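Local coordinates for protein D-alanyl-D-alanine carboxypeptidase (Streptococcus pneumoniae R6, PDB 1XP4) that probably removes the terminal D-alanine from peptidoglycan precursor peptides, acting as a penicillin-binding serine carboxypeptidase of the S11 family, at residues 10-15 and 27-32. Residues are numbered along the deposited sequence; the frame is centred on the assembly and turned at random.
Sequences FTIAAK and ILYEKD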
ATOM      1  N   PHE A  10       1.572  13.361  21.033  1.00 27.28           N
ATOM      2  CA  PHE A  10       2.458  13.292  19.833  1.00 26.90           C
ATOM      3  C   PHE A  10       1.894  13.992  18.601  1.00 26.46           C
ATOM      4  O   PHE A  10       0.714  13.862  18.287  1.00 25.92           O
ATOM      5  CB  PHE A  10       2.744  11.835  19.456  1.00 24.47           C
ATOM      6  CG  PHE A  10       3.359  11.674  18.085  1.00 21.90           C
ATOM      7  CD1 PHE A  10       4.688  12.018  17.853  1.00 21.95           C
ATOM      8  CD2 PHE A  10       2.601  11.208  17.018  1.00 20.52           C
ATOM      9  CE1 PHE A  10       5.254  11.899  16.569  1.00 21.00           C
ATOM     10  CE2 PHE A  10       3.160  11.086  15.733  1.00 21.45           C
ATOM     11  CZ  PHE A  10       4.489  11.433  15.513  1.00 18.25           C
ATOM     12  N   THR A  11       2.766  14.716  17.905  1.00 26.98           N
ATOM     13  CA  THR A  11       2.411  15.422  16.675  1.00 27.47           C
ATOM     14  C   THR A  11       3.537  15.183  15.676  1.00 25.43           C
ATOM     15  O   THR A  11       4.710  15.158  16.049  1.00 28.69           O
ATOM     16  CB  THR A  11       2.291  16.934  16.890  1.00 28.09           C
ATOM     17  OG1 THR A  11       1.394  17.190  17.972  1.00 30.92           O
ATOM     18  CG2 THR A  11       1.756  17.606  15.628  1.00 30.01           C
ATOM     19  N   ILE A  12       3.186  15.009  14.409  1.00 21.65           N
ATOM     20  CA  ILE A  12       4.192  14.763  13.391  1.00 18.67           C
ATOM     21  C   ILE A  12       4.606  16.049  12.699  1.00 19.02           C
ATOM     22  O   ILE A  12       3.785  16.937  12.472  1.00 21.78           O
ATOM     23  CB  ILE A  12       3.682  13.749  12.350  1.00 18.76           C
ATOM     24  CG1 ILE A  12       4.832  13.346  11.423  1.00 17.01           C
ATOM     25  CG2 ILE A  12       2.496  14.334  11.578  1.00 12.97           C
ATOM     26  CD1 ILE A  12       4.680  11.945  10.847  1.00 20.11           C
ATOM     27  N   ALA A  13       5.887  16.146  12.371  1.00 18.88           N
ATOM     28  CA  ALA A  13       6.429  17.327  11.712  1.00 18.17           C
ATOM     29  C   ALA A  13       6.194  17.253  10.205  1.00 18.87           C
ATOM     30  O   ALA A  13       7.136  17.278   9.401  1.00 20.88           O
ATOM     31  CB  ALA A  13       7.913  17.447  12.016  1.00 14.55           C
ATOM     32  N   ALA A  14       4.922  17.154   9.839  1.00 18.41           N
ATOM     33  CA  ALA A  14       4.504  17.073   8.444  1.00 20.77           C
ATOM     34  C   ALA A  14       3.116  17.696   8.387  1.00 21.39           C
ATOM     35  O   ALA A  14       2.394  17.673   9.383  1.00 21.97           O
ATOM     36  CB  ALA A  14       4.451  15.619   7.994  1.00 18.63           C
ATOM     37  N   LYS A  15       2.740  18.254   7.240  1.00 20.21           N
ATOM     38  CA  LYS A  15       1.433  18.886   7.125  1.00 19.78           C
ATOM     39  C   LYS A  15       0.295  17.885   7.110  1.00 18.49           C
ATOM     40  O   LYS A  15      -0.780  18.167   7.631  1.00 20.04           O
ATOM     41  CB  LYS A  15       1.356  19.752   5.867  1.00 22.21           C
ATOM     42  CG  LYS A  15       2.318  20.913   5.870  1.00 27.29           C
ATOM     43  CD  LYS A  15       1.859  22.032   4.945  1.00 29.95           C
ATOM     44  CE  LYS A  15       2.884  23.169   4.913  1.00 32.52           C
ATOM     45  NZ  LYS A  15       3.204  23.686   6.280  1.00 32.52           N
ATOM     46  N   ILE A  27      -6.971   2.577  11.359  1.00 13.18           N
ATOM     47  CA  ILE A  27      -6.210   3.815  11.477  1.00 15.00           C
ATOM     48  C   ILE A  27      -5.563   3.958  12.858  1.00 16.23           C
ATOM     49  O   ILE A  27      -6.237   3.891  13.886  1.00 17.51           O
ATOM     50  CB  ILE A  27      -7.119   5.028  11.184  1.00 13.79           C
ATOM     51  CG1 ILE A  27      -7.637   4.929   9.744  1.00 12.63           C
ATOM     52  CG2 ILE A  27      -6.363   6.320  11.428  1.00  8.90           C
ATOM     53  CD1 ILE A  27      -8.698   5.944   9.383  1.00 12.58           C
ATOM     54  N   LEU A  28      -4.249   4.158  12.871  1.00 16.64           N
ATOM     55  CA  LEU A  28      -3.513   4.290  14.123  1.00 17.65           C
ATOM     56  C   LEU A  28      -3.138   5.739  14.447  1.00 18.50           C
ATOM     57  O   LEU A  28      -2.988   6.111  15.614  1.00 21.12           O
ATOM     58  CB  LEU A  28      -2.250   3.430  14.061  1.00 17.83           C
ATOM     59  CG  LEU A  28      -2.470   1.959  13.707  1.00 18.77           C
ATOM     60  CD1 LEU A  28      -1.125   1.258  13.607  1.00 17.40           C
ATOM     61  CD2 LEU A  28      -3.353   1.300  14.760  1.00 17.93           C
ATOM     62  N   TYR A  29      -2.976   6.549  13.409  1.00 16.09           N
ATOM     63  CA  TYR A  29      -2.624   7.947  13.576  1.00 14.46           C
ATOM     64  C   TYR A  29      -3.030   8.756  12.357  1.00 18.37           C
ATOM     65  O   TYR A  29      -2.963   8.281  11.221  1.00 18.48           O
ATOM     66  CB  TYR A  29      -1.124   8.119  13.777  1.00 13.15           C
ATOM     67  CG  TYR A  29      -0.741   9.570  13.925  1.00 10.06           C
ATOM     68  CD1 TYR A  29      -0.877  10.217  15.145  1.00 10.67           C
ATOM     69  CD2 TYR A  29      -0.336  10.321  12.827  1.00  8.53           C
ATOM     70  CE1 TYR A  29      -0.630  11.573  15.272  1.00 10.85           C
ATOM     71  CE2 TYR A  29      -0.089  11.681  12.945  1.00  9.92           C
ATOM     72  CZ  TYR A  29      -0.239  12.297  14.171  1.00 10.02           C
ATOM     73  OH  TYR A  29      -0.003  13.639  14.315  1.00 13.60           O
ATOM     74  N   GLU A  30      -3.420  10.000  12.589  1.00 19.59           N
ATOM     75  CA  GLU A  30      -3.833  10.838  11.488  1.00 21.00           C
ATOM     76  C   GLU A  30      -3.674  12.315  11.809  1.00 21.70           C
ATOM     77  O   GLU A  30      -3.708  12.714  12.973  1.00 21.64           O
ATOM     78  CB  GLU A  30      -5.285  10.490  11.123  1.00 21.49           C
ATOM     79  CG  GLU A  30      -6.288  11.631  11.130  1.00 23.57           C
ATOM     80  CD  GLU A  30      -6.545  12.205  12.506  1.00 25.60           C
ATOM     81  OE1 GLU A  30      -6.797  11.416  13.441  1.00 31.08           O
ATOM     82  OE2 GLU A  30      -6.505  13.447  12.653  1.00 24.64           O
ATOM     83  N   LYS A  31      -3.470  13.109  10.760  1.00 21.48           N
ATOM     84  CA  LYS A  31      -3.331  14.555  10.872  1.00 21.79           C
ATOM     85  C   LYS A  31      -3.676  15.151   9.515  1.00 22.66           C
ATOM     86  O   LYS A  31      -2.891  15.041   8.574  1.00 25.44           O
ATOM     87  CB  LYS A  31      -1.905  14.946  11.257  1.00 20.05           C
ATOM     88  CG  LYS A  31      -1.680  16.443  11.213  1.00 18.98           C
ATOM     89  CD  LYS A  31      -0.274  16.816  11.612  1.00 22.80           C
ATOM     90  CE  LYS A  31      -0.018  18.285  11.327  1.00 26.37           C
ATOM     91  NZ  LYS A  31       1.340  18.718  11.767  1.00 30.65           N
ATOM     92  N   ASP A  32      -4.846  15.776   9.419  1.00 23.14           N
ATOM     93  CA  ASP A  32      -5.302  16.375   8.168  1.00 23.35           C
ATOM     94  C   ASP A  32      -5.086  15.329   7.066  1.00 23.49           C
ATOM     95  O   ASP A  32      -4.397  15.575   6.071  1.00 25.28           O
ATOM     96  CB  ASP A  32      -4.498  17.645   7.878  1.00 24.55           C
ATOM     97  CG  ASP A  32      -5.259  18.640   7.012  1.00 29.39           C
ATOM     98  OD1 ASP A  32      -6.416  18.353   6.638  1.00 32.58           O
ATOM     99  OD2 ASP A  32      -4.704  19.720   6.708  1.00 31.15           O
TER
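Phe10 and Tyr29 meet in a T-shaped pair at the border of the five-stranded antiparallel sheet in the beta-lactamase-like transpeptidase domain of this penicillin-binding protein, where the chain's first modelled residues run beside the outermost strand 26-31. The pair illustrates how an entering segment can be fastened to a sheet edge: between these two segments the strand's side chains grip the loop's backbone, while backbone bonds from Ala13 to Asp254 and from Lys15 to Asn252 hold the loop from another side. The CD2-CE2 edge of Phe10 comes down over one face of Tyr29, the planes inclined at 60° and the centroids 5.2 Å apart. A classic beta bulge, Leu28 and Tyr29 both facing Ala19, interrupts the regular pairing where this tyrosine sits. A chi1 of 179°, which sets CG opposite the main-chain N, sends the buried Tyr29 ring toward the loop, and its OH takes a weak hydrogen bond from Ile12 N. Tyr29 is the centre of the close-packed part, and Ile12 backs it: Ile12 CG2 lies 3.9 Å from Tyr29 CE2 and also touches CD of Lys31, while Leu270 and Val250 lie against the isoleucine.

Toward Lys15 and Asp32 the contact loosens toward solvent, as it does on the outer side of the aromatic end, where Phe10 and Thr11 are exposed. Lys31 bridges the two regimes, its fully extended chain carrying the ammonium to two carbonyls around the inverse gamma turn centred on Ala13. Both oxygens would help to stabilise its positive charge. Lys31 NZ hydrogen-bonds to Ile12 O at 3.1 Å, nearly in line with that C=O bond, and to Ala14 O at 2.8 Å, tilted 26° from the carbonyl plane.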